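Side-chain contacts in zinc transport transcriptional regulator (Lactococcus lactis subsp. lactis, PDB 5YHY), which binds zinc and probably controls transcription of zinc-transport genes as a MarR-family winged helix-turn-helix DNA-binding regulator: residues A[22-27]-A[40-45]; A[52-57]-A[66-71]; A[73-76]-A[80-83]. The protein carries 1 engineered substitution. All blocks are in the same frame, centred on the assembly; numbering follows the deposited sequence.

How the contacts relate
The three contacts follow one another along the chain, and none nests in or crosses another. Contact 1 closes the loop from the linker after helix 4-19 to helix 38-49 and joins them through a zinc ion. Contact 2 closes the turn of the helix-turn-helix, where helix 54-61 meets helix 65-77. Contact 3 closes the short turn from helix 65-77 into strand 81-85, the start of the wing. Helix 38-49 ties the three together. Its Ile43 packs on Ile57 and Ala71 of contact 2 and on Leu75 of contact 3, and its Leu44 packs on Ile81. The metal site and the winged helix-turn-helix, the probable DNA-binding part, thus both rest on helix 38-49.

Contact 1. Residues A[22-27]-A[40-45]; sequences KHEILL and QEHILM. With ZN (zinc ion), chain B.
Glu24 and His42 meet at a zinc ion, which both of them bind. Glu24 OE1 lies 1.9 Å from the zinc and His42 NE2, from helix 38-49, lies 2.0 Å from it. Glu24 OE2 sits farther off, 2.7 Å from the zinc, so the carboxylate grips the metal unevenly. The two side chains come from opposite directions. The carboxylate and the imidazole planes are turned 62° apart. OE2 of Glu24 lies in the plane of the His42 ring at its edge, 3.2 Å from CE1. The Glu24 chain is extended beyond CG (chi2 -170°), which carries its carboxylate out from the loop to the metal. The tight part of the contact is confined to this one point. His108 and His112 supply the other two ligands, giving a site of one carboxylate and three imidazoles. The positive metal is likely to hold the carboxylate in place and to polarise the rings. Away from the zinc the contact is loose. Both residues are partly exposed, and little surface is buried between the segments. Glu41 OE2 stands 6.8 Å from Glu24 OE1 and does not bind this ion, though zinc binding by Glu41 has been seen for this protein. The segment 22-27 lies in the loop after helix 4-19, and Ile25 packs back on Phe18 and Ala19 of that helix. Helix 102-123 brings in the two remaining histidines. His42 also touches Leu61 of helix 54-61, so the site borders the helix-turn-helix.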
ATOM      1  N   LYS A  22       8.275   2.678   1.386  1.00 38.08           N
ATOM      2  CA  LYS A  22       8.375   2.338   2.804  1.00 35.76           C
ATOM      3  C   LYS A  22       8.465   0.833   3.018  1.00 34.12           C
ATOM      4  O   LYS A  22       7.931   0.058   2.227  1.00 35.91           O
ATOM      5  CB  LYS A  22       7.182   2.905   3.577  1.00 33.55           C
ATOM      6  CG  LYS A  22       7.179   4.418   3.667  1.00 35.28           C
ATOM      7  CD  LYS A  22       5.954   4.913   4.407  1.00 34.94           C
ATOM      8  CE  LYS A  22       5.837   6.426   4.309  1.00 40.77           C
ATOM      9  NZ  LYS A  22       4.647   6.922   5.036  1.00 36.37           N
ATOM     10  N   HIS A  23       9.146   0.425   4.086  1.00 32.58           N
ATOM     11  CA  HIS A  23       9.267  -0.989   4.429  1.00 33.35           C
ATOM     12  C   HIS A  23       8.086  -1.439   5.266  1.00 30.99           C
ATOM     13  O   HIS A  23       7.758  -2.618   5.295  1.00 30.39           O
ATOM     14  CB  HIS A  23      10.539  -1.251   5.245  1.00 36.32           C
ATOM     15  CG  HIS A  23      11.792  -1.277   4.431  1.00 39.84           C
ATOM     16  ND1 HIS A  23      11.890  -1.955   3.234  1.00 45.22           N
ATOM     17  CD2 HIS A  23      13.010  -0.724   4.652  1.00 40.14           C
ATOM     18  CE1 HIS A  23      13.111  -1.808   2.748  1.00 46.28           C
ATOM     19  NE2 HIS A  23      13.808  -1.065   3.589  1.00 44.44           N
ATOM     20  N   GLU A  24       7.471  -0.489   5.966  1.00 27.53           N
ATOM     21  CA  GLU A  24       6.417  -0.787   6.924  1.00 25.95           C
ATOM     22  C   GLU A  24       5.445   0.376   6.980  1.00 24.59           C
ATOM     23  O   GLU A  24       5.841   1.527   6.815  1.00 24.93           O
ATOM     24  CB  GLU A  24       7.009  -0.972   8.324  1.00 31.13           C
ATOM     25  CG  GLU A  24       7.372  -2.390   8.685  1.00 33.72           C
ATOM     26  CD  GLU A  24       7.711  -2.522  10.157  1.00 29.97           C
ATOM     27  OE1 GLU A  24       8.605  -1.791  10.629  1.00 28.21           O
ATOM     28  OE2 GLU A  24       7.084  -3.357  10.843  1.00 33.70           O
ATOM     29  N   ILE A  25       4.173   0.077   7.229  1.00 24.36           N
ATOM     30  CA  ILE A  25       3.195   1.130   7.467  1.00 22.08           C
ATOM     31  C   ILE A  25       3.276   1.564   8.932  1.00 20.99           C
ATOM     32  O   ILE A  25       2.845   0.846   9.831  1.00 21.96           O
ATOM     33  CB  ILE A  25       1.766   0.662   7.135  1.00 23.47           C
ATOM     34  CG1 ILE A  25       1.652   0.284   5.654  1.00 28.60           C
ATOM     35  CG2 ILE A  25       0.750   1.754   7.485  1.00 25.36           C
ATOM     36  CD1 ILE A  25       1.841   1.443   4.722  1.00 33.32           C
ATOM     37  N   LEU A  26       3.849   2.741   9.162  1.00 21.01           N
ATOM     38  CA  LEU A  26       3.998   3.272  10.513  1.00 21.75           C
ATOM     39  C   LEU A  26       3.517   4.710  10.549  1.00 22.42           C
ATOM     40  O   LEU A  26       3.815   5.491   9.641  1.00 26.43           O
ATOM     41  CB  LEU A  26       5.459   3.216  10.960  1.00 24.97           C
ATOM     42  CG  LEU A  26       5.998   1.800  11.148  1.00 23.01           C
ATOM     43  CD1 LEU A  26       7.517   1.825  11.299  1.00 25.28           C
ATOM     44  CD2 LEU A  26       5.350   1.127  12.344  1.00 22.79           C
ATOM     45  N   LEU A  27       2.784   5.051  11.603  1.00 23.40           N
ATOM     46  CA  LEU A  27       2.262   6.410  11.784  1.00 23.32           C
ATOM     47  C   LEU A  27       3.104   7.207  12.758  1.00 28.23           C
ATOM     48  O   LEU A  27       3.865   6.644  13.539  1.00 29.14           O
ATOM     49  CB  LEU A  27       0.835   6.364  12.327  1.00 22.12           C
ATOM     50  CG  LEU A  27      -0.209   5.787  11.378  1.00 21.79           C
ATOM     51  CD1 LEU A  27      -1.529   5.541  12.114  1.00 26.30           C
ATOM     52  CD2 LEU A  27      -0.413   6.717  10.199  1.00 23.45           C
ATOM     53  N   GLN A  40      15.911  -5.933  10.368  1.00 21.13           N
ATOM     54  CA  GLN A  40      17.004  -5.336  11.120  1.00 20.22           C
ATOM     55  C   GLN A  40      16.482  -4.482  12.278  1.00 19.99           C
ATOM     56  O   GLN A  40      16.983  -4.584  13.398  1.00 18.87           O
ATOM     57  CB  GLN A  40      17.907  -4.524  10.183  1.00 21.79           C
ATOM     58  CG  GLN A  40      18.651  -5.431   9.211  1.00 21.90           C
ATOM     59  CD  GLN A  40      19.128  -4.727   7.958  1.00 27.17           C
ATOM     60  OE1 GLN A  40      19.153  -3.499   7.886  1.00 26.59           O
ATOM     61  NE2 GLN A  40      19.515  -5.515   6.957  1.00 27.07           N
ATOM     62  N   GLU A  41      15.461  -3.667  12.008  1.00 20.36           N
ATOM     63  CA  GLU A  41      14.883  -2.817  13.043  1.00 20.79           C
ATOM     64  C   GLU A  41      14.304  -3.673  14.158  1.00 19.78           C
ATOM     65  O   GLU A  41      14.405  -3.337  15.336  1.00 19.79           O
ATOM     66  CB  GLU A  41      13.769  -1.930  12.468  1.00 23.24           C
ATOM     67  CG  GLU A  41      14.212  -0.941  11.403  1.00 25.27           C
ATOM     68  CD  GLU A  41      14.588   0.415  11.968  1.00 28.26           C
ATOM     69  OE1 GLU A  41      14.846   0.518  13.181  1.00 28.27           O
ATOM     70  OE2 GLU A  41      14.627   1.387  11.181  1.00 31.06           O
ATOM     71  N   HIS A  42      13.687  -4.789  13.784  1.00 18.32           N
ATOM     72  CA  HIS A  42      13.033  -5.627  14.776  1.00 17.04           C
ATOM     73  C   HIS A  42      14.013  -6.417  15.629  1.00 18.48           C
ATOM     74  O   HIS A  42      13.746  -6.664  16.798  1.00 18.86           O
ATOM     75  CB  HIS A  42      11.981  -6.512  14.119  1.00 17.82           C
ATOM     76  CG  HIS A  42      10.910  -5.720  13.450  1.00 21.93           C
ATOM     77  ND1 HIS A  42      10.001  -6.282  12.581  1.00 22.49           N
ATOM     78  CD2 HIS A  42      10.615  -4.399  13.502  1.00 22.54           C
ATOM     79  CE1 HIS A  42       9.184  -5.346  12.134  1.00 25.46           C
ATOM     80  NE2 HIS A  42       9.540  -4.192  12.674  1.00 21.25           N
ATOM     81  N   ILE A  43      15.159  -6.775  15.057  1.00 18.78           N
ATOM     82  CA  ILE A  43      16.207  -7.368  15.871  1.00 20.40           C
ATOM     83  C   ILE A  43      16.663  -6.371  16.931  1.00 18.33           C
ATOM     84  O   ILE A  43      16.819  -6.725  18.098  1.00 18.94           O
ATOM     85  CB  ILE A  43      17.386  -7.839  15.010  1.00 17.74           C
ATOM     86  CG1 ILE A  43      16.950  -9.069  14.193  1.00 20.45           C
ATOM     87  CG2 ILE A  43      18.605  -8.167  15.894  1.00 19.40           C
ATOM     88  CD1 ILE A  43      18.038  -9.640  13.325  1.00 23.00           C
ATOM     89  N   LEU A  44      16.835  -5.115  16.538  1.00 20.13           N
ATOM     90  CA  LEU A  44      17.271  -4.109  17.501  1.00 20.65           C
ATOM     91  C   LEU A  44      16.254  -3.937  18.627  1.00 18.86           C
ATOM     92  O   LEU A  44      16.630  -3.854  19.793  1.00 19.84           O
ATOM     93  CB  LEU A  44      17.560  -2.775  16.820  1.00 21.24           C
ATOM     94  CG  LEU A  44      18.699  -2.758  15.807  1.00 18.53           C
ATOM     95  CD1 LEU A  44      18.862  -1.337  15.312  1.00 20.69           C
ATOM     96  CD2 LEU A  44      20.004  -3.253  16.417  1.00 19.62           C
ATOM     97  N   MET A  45      14.964  -3.934  18.285  1.00 21.15           N
ATOM     98  CA  MET A  45      13.927  -3.870  19.312  1.00 20.96           C
ATOM     99  C   MET A  45      13.982  -5.051  20.257  1.00 18.93           C
ATOM    100  O   MET A  45      13.786  -4.904  21.458  1.00 22.57           O
ATOM    101  CB  MET A  45      12.526  -3.785  18.690  1.00 19.55           C
ATOM    102  CG  MET A  45      12.185  -2.418  18.152  1.00 20.82           C
ATOM    103  SD  MET A  45      10.519  -2.323  17.450  1.00 23.27           S
ATOM    104  CE  MET A  45       9.517  -2.843  18.831  1.00 25.17           C
TER
HETATM  105 ZN    ZN B 201       8.894  -2.269  12.485  1.00 22.57          ZN

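Contact 2. Residues A[52-57]-A[66-71]; sequences STNAKI and AAVTKA
Ile57 and Val68 touch through their branched methyl groups, between helix 54-61 and helix 65-77 of the helix-turn-helix. Ile57 CG2 lies 3.9 Å from Val68 CG2 and 4.0 Å from Val68 CG1. It therefore rests against both branches of the valine. Val68 has CG1 anti to its backbone N (chi1 170°), and this turns CG1 toward helix 54-61, 4.0 Å from the backbone O of Asn54. In Ile57 the branch opposite the backbone N is CG2, since CG1 takes the place anti to the carbonyl carbon (chi1 -64°). CG2 is then the part that meets Val68. A polar edge lies beside this apolar pair. Asn54 ND2 and Thr69 OG1 are 4.3 Å apart and do not bond directly. A water joins them, 3.0 Å from Asn54 ND2 and accepting its hydrogen, and 3.0 Å from Thr69 OG1. Both groups have further partners. Asn54 OD1 is bonded to Trp95 NE1, so the amide is held at both ends and its rotation is probably fixed. Thr69 OG1 is bonded to Pro65 O in its own helix. Thr53 is the N-cap residue just before helix 54-61, and its OG1 accepts from Lys56 N at 3.0 Å. The apolar part of the contact continues inward. Ile57 also packs on Ile43 of helix 38-49 and on Leu72 farther along helix 65-77, and Val68 packs on Ile63 of the turn. Through Trp95 the N-terminal end of helix 54-61 is tied to strand 93-97 of the wing.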
ATOM      1  N   SER A  52      20.246 -11.777  23.228  1.00 22.06           N
ATOM      2  CA  SER A  52      19.659 -12.959  22.615  1.00 21.87           C
ATOM      3  C   SER A  52      20.606 -13.716  21.696  1.00 21.38           C
ATOM      4  O   SER A  52      21.467 -13.120  21.048  1.00 22.67           O
ATOM      5  CB  SER A  52      18.426 -12.566  21.786  1.00 25.53           C
ATOM      6  OG  SER A  52      17.487 -11.817  22.538  1.00 26.21           O
ATOM      7  N   THR A  53      20.414 -15.028  21.618  1.00 21.50           N
ATOM      8  CA  THR A  53      21.106 -15.862  20.639  1.00 20.43           C
ATOM      9  C   THR A  53      20.478 -15.774  19.245  1.00 19.55           C
ATOM     10  O   THR A  53      19.354 -15.283  19.083  1.00 19.26           O
ATOM     11  CB  THR A  53      21.065 -17.342  21.060  1.00 24.93           C
ATOM     12  OG1 THR A  53      19.701 -17.788  21.060  1.00 22.61           O
ATOM     13  CG2 THR A  53      21.657 -17.524  22.452  1.00 24.93           C
ATOM     14  N   ASN A  54      21.193 -16.273  18.238  1.00 22.24           N
ATOM     15  CA  ASN A  54      20.620 -16.378  16.898  1.00 19.86           C
ATOM     16  C   ASN A  54      19.317 -17.164  16.944  1.00 19.71           C
ATOM     17  O   ASN A  54      18.338 -16.799  16.288  1.00 20.83           O
ATOM     18  CB  ASN A  54      21.578 -17.082  15.933  1.00 20.73           C
ATOM     19  CG  ASN A  54      22.763 -16.228  15.557  1.00 21.13           C
ATOM     20  OD1 ASN A  54      23.442 -15.680  16.418  1.00 24.12           O
ATOM     21  ND2 ASN A  54      23.021 -16.116  14.259  1.00 20.89           N
ATOM     22  N   ALA A  55      19.317 -18.255  17.708  1.00 20.54           N
ATOM     23  CA  ALA A  55      18.135 -19.117  17.804  1.00 24.83           C
ATOM     24  C   ALA A  55      16.945 -18.380  18.394  1.00 21.80           C
ATOM     25  O   ALA A  55      15.830 -18.485  17.885  1.00 22.53           O
ATOM     26  CB  ALA A  55      18.442 -20.365  18.627  1.00 25.99           C
ATOM     27  N   LYS A  56      17.192 -17.619  19.457  1.00 23.34           N
ATOM     28  CA  LYS A  56      16.142 -16.863  20.120  1.00 23.30           C
ATOM     29  C   LYS A  56      15.564 -15.794  19.191  1.00 21.73           C
ATOM     30  O   LYS A  56      14.351 -15.559  19.168  1.00 21.52           O
ATOM     31  CB  LYS A  56      16.684 -16.232  21.406  1.00 24.64           C
ATOM     32  CG  LYS A  56      15.715 -15.312  22.122  1.00 30.33           C
ATOM     33  CD  LYS A  56      14.479 -16.059  22.599  1.00 33.41           C
ATOM     34  CE  LYS A  56      14.837 -17.209  23.522  1.00 37.03           C
ATOM     35  NZ  LYS A  56      13.615 -17.799  24.145  1.00 42.20           N
ATOM     36  N   ILE A  57      16.432 -15.157  18.410  1.00 19.61           N
ATOM     37  CA  ILE A  57      15.968 -14.158  17.459  1.00 19.45           C
ATOM     38  C   ILE A  57      15.038 -14.775  16.409  1.00 19.74           C
ATOM     39  O   ILE A  57      13.981 -14.221  16.097  1.00 19.35           O
ATOM     40  CB  ILE A  57      17.139 -13.432  16.775  1.00 21.86           C
ATOM     41  CG1 ILE A  57      17.949 -12.647  17.811  1.00 20.65           C
ATOM     42  CG2 ILE A  57      16.615 -12.488  15.707  1.00 19.49           C
ATOM     43  CD1 ILE A  57      19.284 -12.113  17.268  1.00 20.91           C
ATOM     44  N   ALA A  66      18.624 -18.298   8.185  1.00 20.54           N
ATOM     45  CA  ALA A  66      19.267 -17.537   7.108  1.00 20.20           C
ATOM     46  C   ALA A  66      18.908 -16.053   7.178  1.00 21.88           C
ATOM     47  O   ALA A  66      19.757 -15.185   6.975  1.00 22.31           O
ATOM     48  CB  ALA A  66      18.897 -18.107   5.736  1.00 22.45           C
ATOM     49  N   ALA A  67      17.637 -15.762   7.434  1.00 20.60           N
ATOM     50  CA  ALA A  67      17.186 -14.384   7.534  1.00 20.77           C
ATOM     51  C   ALA A  67      17.871 -13.690   8.704  1.00 22.62           C
ATOM     52  O   ALA A  67      18.259 -12.523   8.609  1.00 21.57           O
ATOM     53  CB  ALA A  67      15.666 -14.328   7.684  1.00 23.42           C
ATOM     54  N   VAL A  68      18.002 -14.406   9.814  1.00 19.07           N
ATOM     55  CA  VAL A  68      18.625 -13.839  10.999  1.00 17.91           C
ATOM     56  C   VAL A  68      20.102 -13.562  10.720  1.00 19.94           C
ATOM     57  O   VAL A  68      20.620 -12.480  11.032  1.00 20.60           O
ATOM     58  CB  VAL A  68      18.475 -14.773  12.206  1.00 20.33           C
ATOM     59  CG1 VAL A  68      19.339 -14.291  13.360  1.00 20.01           C
ATOM     60  CG2 VAL A  68      17.019 -14.854  12.628  1.00 20.33           C
ATOM     61  N   THR A  69      20.773 -14.534  10.119  1.00 19.76           N
ATOM     62  CA  THR A  69      22.193 -14.394   9.792  1.00 18.11           C
ATOM     63  C   THR A  69      22.442 -13.158   8.923  1.00 21.05           C
ATOM     64  O   THR A  69      23.365 -12.392   9.184  1.00 24.90           O
ATOM     65  CB  THR A  69      22.720 -15.663   9.095  1.00 21.52           C
ATOM     66  OG1 THR A  69      22.698 -16.747  10.034  1.00 21.53           O
ATOM     67  CG2 THR A  69      24.149 -15.454   8.585  1.00 24.17           C
ATOM     68  N   LYS A  70      21.606 -12.969   7.903  1.00 21.44           N
ATOM     69  CA  LYS A  70      21.747 -11.834   6.994  1.00 23.36           C
ATOM     70  C   LYS A  70      21.584 -10.506   7.735  1.00 23.56           C
ATOM     71  O   LYS A  70      22.399  -9.590   7.582  1.00 24.82           O
ATOM     72  CB  LYS A  70      20.734 -11.937   5.844  1.00 26.45           C
ATOM     73  CG  LYS A  70      20.675 -10.691   4.968  1.00 34.12           C
ATOM     74  CD  LYS A  70      19.739 -10.890   3.781  1.00 37.13           C
ATOM     75  CE  LYS A  70      19.768  -9.683   2.849  1.00 45.99           C
ATOM     76  NZ  LYS A  70      19.045  -9.959   1.573  1.00 49.30           N
ATOM     77  N   ALA A  71      20.537 -10.405   8.547  1.00 22.76           N
ATOM     78  CA  ALA A  71      20.266  -9.167   9.266  1.00 21.34           C
ATOM     79  C   ALA A  71      21.351  -8.865  10.289  1.00 21.86           C
ATOM     80  O   ALA A  71      21.752  -7.711  10.451  1.00 22.34           O
ATOM     81  CB  ALA A  71      18.902  -9.229   9.936  1.00 21.82           C
TER
HETATM   82  O   HOH W   1      21.080 -17.560  12.406  1.00 22.30           O

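Contact 3. Residues A[73-76]-A[80-83]; sequences KKLQ and LIKS
Leu80 N donates a nearly straight hydrogen bond to Leu75 O, at 2.9 Å and 165°, and so ties the start of the wing to the last turns of helix 65-77. The donor is tilted 22° from the plane of the Leu75 carbonyl. The leucine side chains of this pair also meet. Leu75 CD2 lies 3.8 Å from Leu80 CD1, and the two chains cross at about a right angle. Ile81 packs against the helix with its long branch. Its CG1 is set between the backbone N and the carbonyl carbon (chi1 61°), and this brings CD1 to 3.6 Å from Leu75 CB. Ile81 CG1 also lies 3.7 Å from the backbone N of Gln76. With an alanine here the long branch is missing, which would probably leave a gap beside Leu75 CB and the backbone of Gln76. Gln76 is extended and runs alongside Ile81 toward Ser83. A water bridges its NE2, at 3.0 Å, to Ser83 OG, at 2.7 Å. The water accepts from the amide. Trp95 of strand 93-97 packs on Ile81, Gln76 and Ser83. Ile81 also packs on Leu44 and Leu47 of helix 38-49. The chemistry is divided. A buried apolar layer of leucine and isoleucine, with one backbone bond, probably steadies the turn between helix and strand. A water-bridged polar pair lies toward the outside. This is consistent with apolar packing and one backbone bond together setting the wing against helix 65-77, probably the recognition helix as in other MarR proteins.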
ATOM      1  N   LYS A  73      24.452  -9.777  10.202  1.00 21.11           N
ATOM      2  CA  LYS A  73      25.689  -9.419   9.521  1.00 23.74           C
ATOM      3  C   LYS A  73      25.677  -7.927   9.219  1.00 25.54           C
ATOM      4  O   LYS A  73      26.648  -7.223   9.477  1.00 25.29           O
ATOM      5  CB  LYS A  73      25.853 -10.219   8.232  1.00 27.68           C
ATOM      6  CG  LYS A  73      27.136  -9.907   7.471  1.00 33.00           C
ATOM      7  CD  LYS A  73      27.320 -10.869   6.304  1.00 38.56           C
ATOM      8  CE  LYS A  73      28.545 -10.509   5.473  1.00 46.94           C
ATOM      9  NZ  LYS A  73      28.318  -9.275   4.670  1.00 47.94           N
ATOM     10  N   LYS A  74      24.567  -7.448   8.671  1.00 24.06           N
ATOM     11  CA  LYS A  74      24.445  -6.034   8.332  1.00 25.63           C
ATOM     12  C   LYS A  74      24.460  -5.135   9.565  1.00 25.07           C
ATOM     13  O   LYS A  74      25.111  -4.090   9.566  1.00 25.00           O
ATOM     14  CB  LYS A  74      23.177  -5.780   7.519  1.00 28.14           C
ATOM     15  CG  LYS A  74      23.030  -4.332   7.065  1.00 33.82           C
ATOM     16  CD  LYS A  74      24.169  -3.936   6.135  1.00 38.26           C
ATOM     17  CE  LYS A  74      23.916  -2.579   5.495  1.00 43.04           C
ATOM     18  NZ  LYS A  74      24.927  -2.259   4.451  1.00 47.63           N
ATOM     19  N   LEU A  75      23.741  -5.525  10.615  1.00 21.45           N
ATOM     20  CA  LEU A  75      23.725  -4.733  11.838  1.00 21.62           C
ATOM     21  C   LEU A  75      25.109  -4.642  12.476  1.00 22.64           C
ATOM     22  O   LEU A  75      25.502  -3.592  12.998  1.00 22.98           O
ATOM     23  CB  LEU A  75      22.734  -5.310  12.846  1.00 21.50           C
ATOM     24  CG  LEU A  75      21.270  -5.126  12.457  1.00 21.94           C
ATOM     25  CD1 LEU A  75      20.406  -5.950  13.399  1.00 20.43           C
ATOM     26  CD2 LEU A  75      20.891  -3.648  12.520  1.00 23.48           C
ATOM     27  N   GLN A  76      25.842  -5.745  12.438  1.00 22.42           N
ATOM     28  CA  GLN A  76      27.177  -5.773  13.019  1.00 21.44           C
ATOM     29  C   GLN A  76      28.131  -4.895  12.210  1.00 25.04           C
ATOM     30  O   GLN A  76      28.948  -4.164  12.778  1.00 25.41           O
ATOM     31  CB  GLN A  76      27.676  -7.215  13.095  1.00 23.39           C
ATOM     32  CG  GLN A  76      29.051  -7.378  13.719  1.00 24.00           C
ATOM     33  CD  GLN A  76      29.450  -8.833  13.768  1.00 26.08           C
ATOM     34  OE1 GLN A  76      29.270  -9.560  12.790  1.00 26.94           O
ATOM     35  NE2 GLN A  76      29.970  -9.279  14.913  1.00 24.36           N
ATOM     36  N   LEU A  80      25.940  -1.623  15.080  1.00 23.93           N
ATOM     37  CA  LEU A  80      24.697  -1.438  15.814  1.00 24.10           C
ATOM     38  C   LEU A  80      24.481  -2.544  16.846  1.00 22.88           C
ATOM     39  O   LEU A  80      23.702  -2.383  17.790  1.00 22.47           O
ATOM     40  CB  LEU A  80      23.515  -1.377  14.841  1.00 23.67           C
ATOM     41  CG  LEU A  80      23.421  -0.081  14.031  1.00 23.86           C
ATOM     42  CD1 LEU A  80      22.463  -0.221  12.860  1.00 24.08           C
ATOM     43  CD2 LEU A  80      23.004   1.059  14.953  1.00 26.92           C
ATOM     44  N   ILE A  81      25.173  -3.668  16.664  1.00 20.83           N
ATOM     45  CA  ILE A  81      25.109  -4.759  17.633  1.00 19.15           C
ATOM     46  C   ILE A  81      26.509  -5.302  17.829  1.00 20.59           C
ATOM     47  O   ILE A  81      27.399  -5.036  17.016  1.00 21.40           O
ATOM     48  CB  ILE A  81      24.201  -5.917  17.169  1.00 19.82           C
ATOM     49  CG1 ILE A  81      24.735  -6.528  15.869  1.00 20.10           C
ATOM     50  CG2 ILE A  81      22.755  -5.429  17.002  1.00 21.58           C
ATOM     51  CD1 ILE A  81      23.881  -7.667  15.319  1.00 20.05           C
ATOM     52  N   LYS A  82      26.684  -6.067  18.899  1.00 20.37           N
ATOM     53  CA  LYS A  82      27.970  -6.679  19.221  1.00 20.20           C
ATOM     54  C   LYS A  82      27.753  -8.066  19.818  1.00 22.19           C
ATOM     55  O   LYS A  82      26.807  -8.296  20.586  1.00 22.38           O
ATOM     56  CB  LYS A  82      28.761  -5.787  20.187  1.00 22.00           C
ATOM     57  CG  LYS A  82      28.021  -5.457  21.487  1.00 26.57           C
ATOM     58  CD  LYS A  82      28.820  -4.458  22.328  1.00 30.67           C
ATOM     59  CE  LYS A  82      28.029  -3.997  23.547  1.00 33.25           C
ATOM     60  NZ  LYS A  82      27.697  -5.111  24.474  1.00 43.42           N
ATOM     61  N   SER A  83      28.634  -8.997  19.470  1.00 19.51           N
ATOM     62  CA  SER A  83      28.534 -10.347  19.982  1.00 17.76           C
ATOM     63  C   SER A  83      29.349 -10.545  21.256  1.00 23.27           C
ATOM     64  O   SER A  83      30.335  -9.844  21.508  1.00 21.39           O
ATOM     65  CB  SER A  83      29.001 -11.345  18.923  1.00 21.73           C
ATOM     66  OG  SER A  83      30.377 -11.125  18.608  1.00 20.62           O
TER
HETATM   67  O   HOH W   2      30.799 -11.947  16.021  1.00 27.80           O